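ESX-5 secretion system protein EccC5 (Mycobacterium tuberculosis, PDB 6J18) serves as an ATP-binding motor component of the mycobacterial ESX-5 type VII secretion system, which exports EsxN and a number of PE_PGRS and PPE proteins. Local coordinates at residues Pro227-Ala232 against Arg258-Ala263. Residues are numbered along the deposited sequence; the frame is centred on the assembly and turned at random.
Sequences PFVNRA and RALHQA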
loop_
_atom_site.group_PDB
_atom_site.type_symbol
_atom_site.label_atom_id
_atom_site.label_comp_id
_atom_site.label_asym_id
_atom_site.label_seq_id
_atom_site.Cartn_x
_atom_site.Cartn_y
_atom_site.Cartn_z
ATOM N N PRO A 227 -13.281 -8.469 3.850
ATOM C CA PRO A 227 -14.041 -9.090 2.755
ATOM C C PRO A 227 -13.821 -8.473 1.368
ATOM O O PRO A 227 -14.223 -9.079 0.375
ATOM C CB PRO A 227 -15.499 -8.887 3.186
ATOM C CG PRO A 227 -15.441 -8.771 4.661
ATOM C CD PRO A 227 -14.179 -8.018 4.931
ATOM N N PHE A 228 -13.196 -7.302 1.296
ATOM C CA PHE A 228 -13.029 -6.616 0.016
ATOM C C PHE A 228 -11.650 -6.838 -0.599
ATOM O O PHE A 228 -11.407 -6.448 -1.741
ATOM C CB PHE A 228 -13.283 -5.116 0.181
ATOM C CG PHE A 228 -14.644 -4.791 0.726
ATOM C CD1 PHE A 228 -15.754 -4.801 -0.101
ATOM C CD2 PHE A 228 -14.812 -4.478 2.064
ATOM C CE1 PHE A 228 -17.009 -4.506 0.397
ATOM C CE2 PHE A 228 -16.065 -4.179 2.568
ATOM C CZ PHE A 228 -17.163 -4.193 1.733
ATOM N N VAL A 229 -10.759 -7.467 0.158
ATOM C CA VAL A 229 -9.380 -7.678 -0.277
ATOM C C VAL A 229 -9.303 -8.516 -1.553
ATOM O O VAL A 229 -8.534 -8.210 -2.466
ATOM C CB VAL A 229 -8.548 -8.359 0.834
ATOM C CG1 VAL A 229 -7.231 -8.898 0.281
ATOM C CG2 VAL A 229 -8.305 -7.392 1.984
ATOM N N ASN A 230 -10.121 -9.561 -1.619
ATOM C CA ASN A 230 -10.062 -10.514 -2.720
ATOM C C ASN A 230 -10.658 -9.980 -4.023
ATOM O O ASN A 230 -10.331 -10.463 -5.105
ATOM C CB ASN A 230 -10.765 -11.812 -2.324
ATOM C CG ASN A 230 -10.058 -13.040 -2.853
ATOM O OD1 ASN A 230 -8.829 -13.076 -2.929
ATOM N ND2 ASN A 230 -10.829 -14.057 -3.216
ATOM N N ARG A 231 -11.537 -8.989 -3.916
ATOM C CA ARG A 231 -12.122 -8.359 -5.096
ATOM C C ARG A 231 -11.851 -6.860 -5.085
ATOM O O ARG A 231 -12.714 -6.056 -5.437
ATOM C CB ARG A 231 -13.628 -8.626 -5.166
ATOM C CG ARG A 231 -14.366 -8.385 -3.860
ATOM C CD ARG A 231 -15.841 -8.744 -3.981
ATOM N NE ARG A 231 -16.563 -7.814 -4.845
ATOM C CZ ARG A 231 -17.281 -6.786 -4.401
ATOM N NH1 ARG A 231 -17.373 -6.555 -3.098
ATOM N NH2 ARG A 231 -17.905 -5.990 -5.258
ATOM N N ALA A 232 -10.636 -6.498 -4.682
ATOM C CA ALA A 232 -10.251 -5.103 -4.504
ATOM C C ALA A 232 -10.304 -4.302 -5.800
ATOM O O ALA A 232 -10.695 -3.133 -5.796
ATOM C CB ALA A 232 -8.863 -5.025 -3.904
ATOM N N ARG A 258 -3.414 -11.956 6.847
ATOM C CA ARG A 258 -3.761 -13.272 6.323
ATOM C C ARG A 258 -4.491 -13.161 4.990
ATOM O O ARG A 258 -4.226 -13.919 4.058
ATOM C CB ARG A 258 -4.624 -14.034 7.331
ATOM C CG ARG A 258 -5.195 -15.341 6.803
ATOM C CD ARG A 258 -6.076 -16.067 7.827
ATOM N NE ARG A 258 -6.475 -15.232 8.960
ATOM C CZ ARG A 258 -5.838 -15.185 10.128
ATOM N NH1 ARG A 258 -4.777 -15.948 10.341
ATOM N NH2 ARG A 258 -6.278 -14.387 11.091
ATOM N N ALA A 259 -5.413 -12.208 4.911
ATOM C CA ALA A 259 -6.178 -11.982 3.690
ATOM C C ALA A 259 -5.271 -11.495 2.565
ATOM O O ALA A 259 -5.454 -11.862 1.405
ATOM C CB ALA A 259 -7.298 -10.982 3.940
ATOM N N LEU A 260 -4.291 -10.668 2.915
ATOM C CA LEU A 260 -3.349 -10.153 1.932
ATOM C C LEU A 260 -2.438 -11.265 1.416
ATOM O O LEU A 260 -2.081 -11.287 0.239
ATOM C CB LEU A 260 -2.521 -9.012 2.527
ATOM C CG LEU A 260 -3.277 -7.693 2.718
ATOM C CD1 LEU A 260 -2.417 -6.667 3.438
ATOM C CD2 LEU A 260 -3.758 -7.150 1.379
ATOM N N HIS A 261 -2.070 -12.191 2.297
ATOM C CA HIS A 261 -1.250 -13.329 1.897
ATOM C C HIS A 261 -2.054 -14.277 1.012
ATOM O O HIS A 261 -1.530 -14.834 0.049
ATOM C CB HIS A 261 -0.713 -14.073 3.122
ATOM C CG HIS A 261 0.187 -15.222 2.784
ATOM N ND1 HIS A 261 0.819 -15.339 1.564
ATOM C CD2 HIS A 261 0.558 -16.307 3.503
ATOM C CE1 HIS A 261 1.540 -16.446 1.548
ATOM N NE2 HIS A 261 1.400 -17.052 2.713
ATOM N N GLN A 262 -3.328 -14.451 1.345
ATOM C CA GLN A 262 -4.215 -15.300 0.558
ATOM C C GLN A 262 -4.448 -14.710 -0.829
ATOM O O GLN A 262 -4.690 -15.438 -1.791
ATOM C CB GLN A 262 -5.550 -15.500 1.278
ATOM C CG GLN A 262 -5.570 -16.681 2.235
ATOM C CD GLN A 262 -6.872 -16.784 3.004
ATOM O OE1 GLN A 262 -7.797 -15.999 2.791
ATOM N NE2 GLN A 262 -6.951 -17.755 3.906
ATOM N N ALA A 263 -4.373 -13.388 -0.925
ATOM C CA ALA A 263 -4.529 -12.701 -2.203
ATOM C C ALA A 263 -3.194 -12.594 -2.934
ATOM O O ALA A 263 -3.101 -11.953 -3.981
ATOM C CB ALA A 263 -5.131 -11.320 -1.991
HETATM O O HOH W 1 -7.963 -12.608 0.134
#
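V229 reaches across to the C-terminal end of helix 255-262, meeting A259 and L260 on it and A263 just after it. From CB, which leaves the backbone toward the helix, the side chain divides its contacts between its two methyls. CG1, set anti to the backbone N (chi1 166°), makes most of them. It lies 3.6 Å from the carbonyl O of A259. On its other contacts it meets CB of A263 at 3.9 Å and CD2 of L260 at 4.0 Å, and so lies among these three residues. CG2, anti to the carbonyl carbon, is 4.2 Å from CB of A259. L260 starts out pointing away from the loop, and it is the CD2 branch that comes back to V229.

Beside this apolar patch sits a polar bridge. A water donates to O of A259 at 2.9 Å and to OD1 of N230 at 3.2 Å. The same A259 O accepts the helical bond from N of A263 at 3.0 Å, so two donors share it while CG1 rests against it.

The loop leads from strand 203-208 to helix 232-235, within the FtsK-type domain of this C-terminal piece of EccC5. H95 contacts both segments: its NE2 hydrogen-bonds O of V229, and the side chain of L260 packs on H95 and on V239 of strand 237-244. Loop and helix end are thus joined mainly by van der Waals contact of the V229 methyls, part of it against the carbonyl O of A259, while at the exposed N230 a single water supplies the polar link.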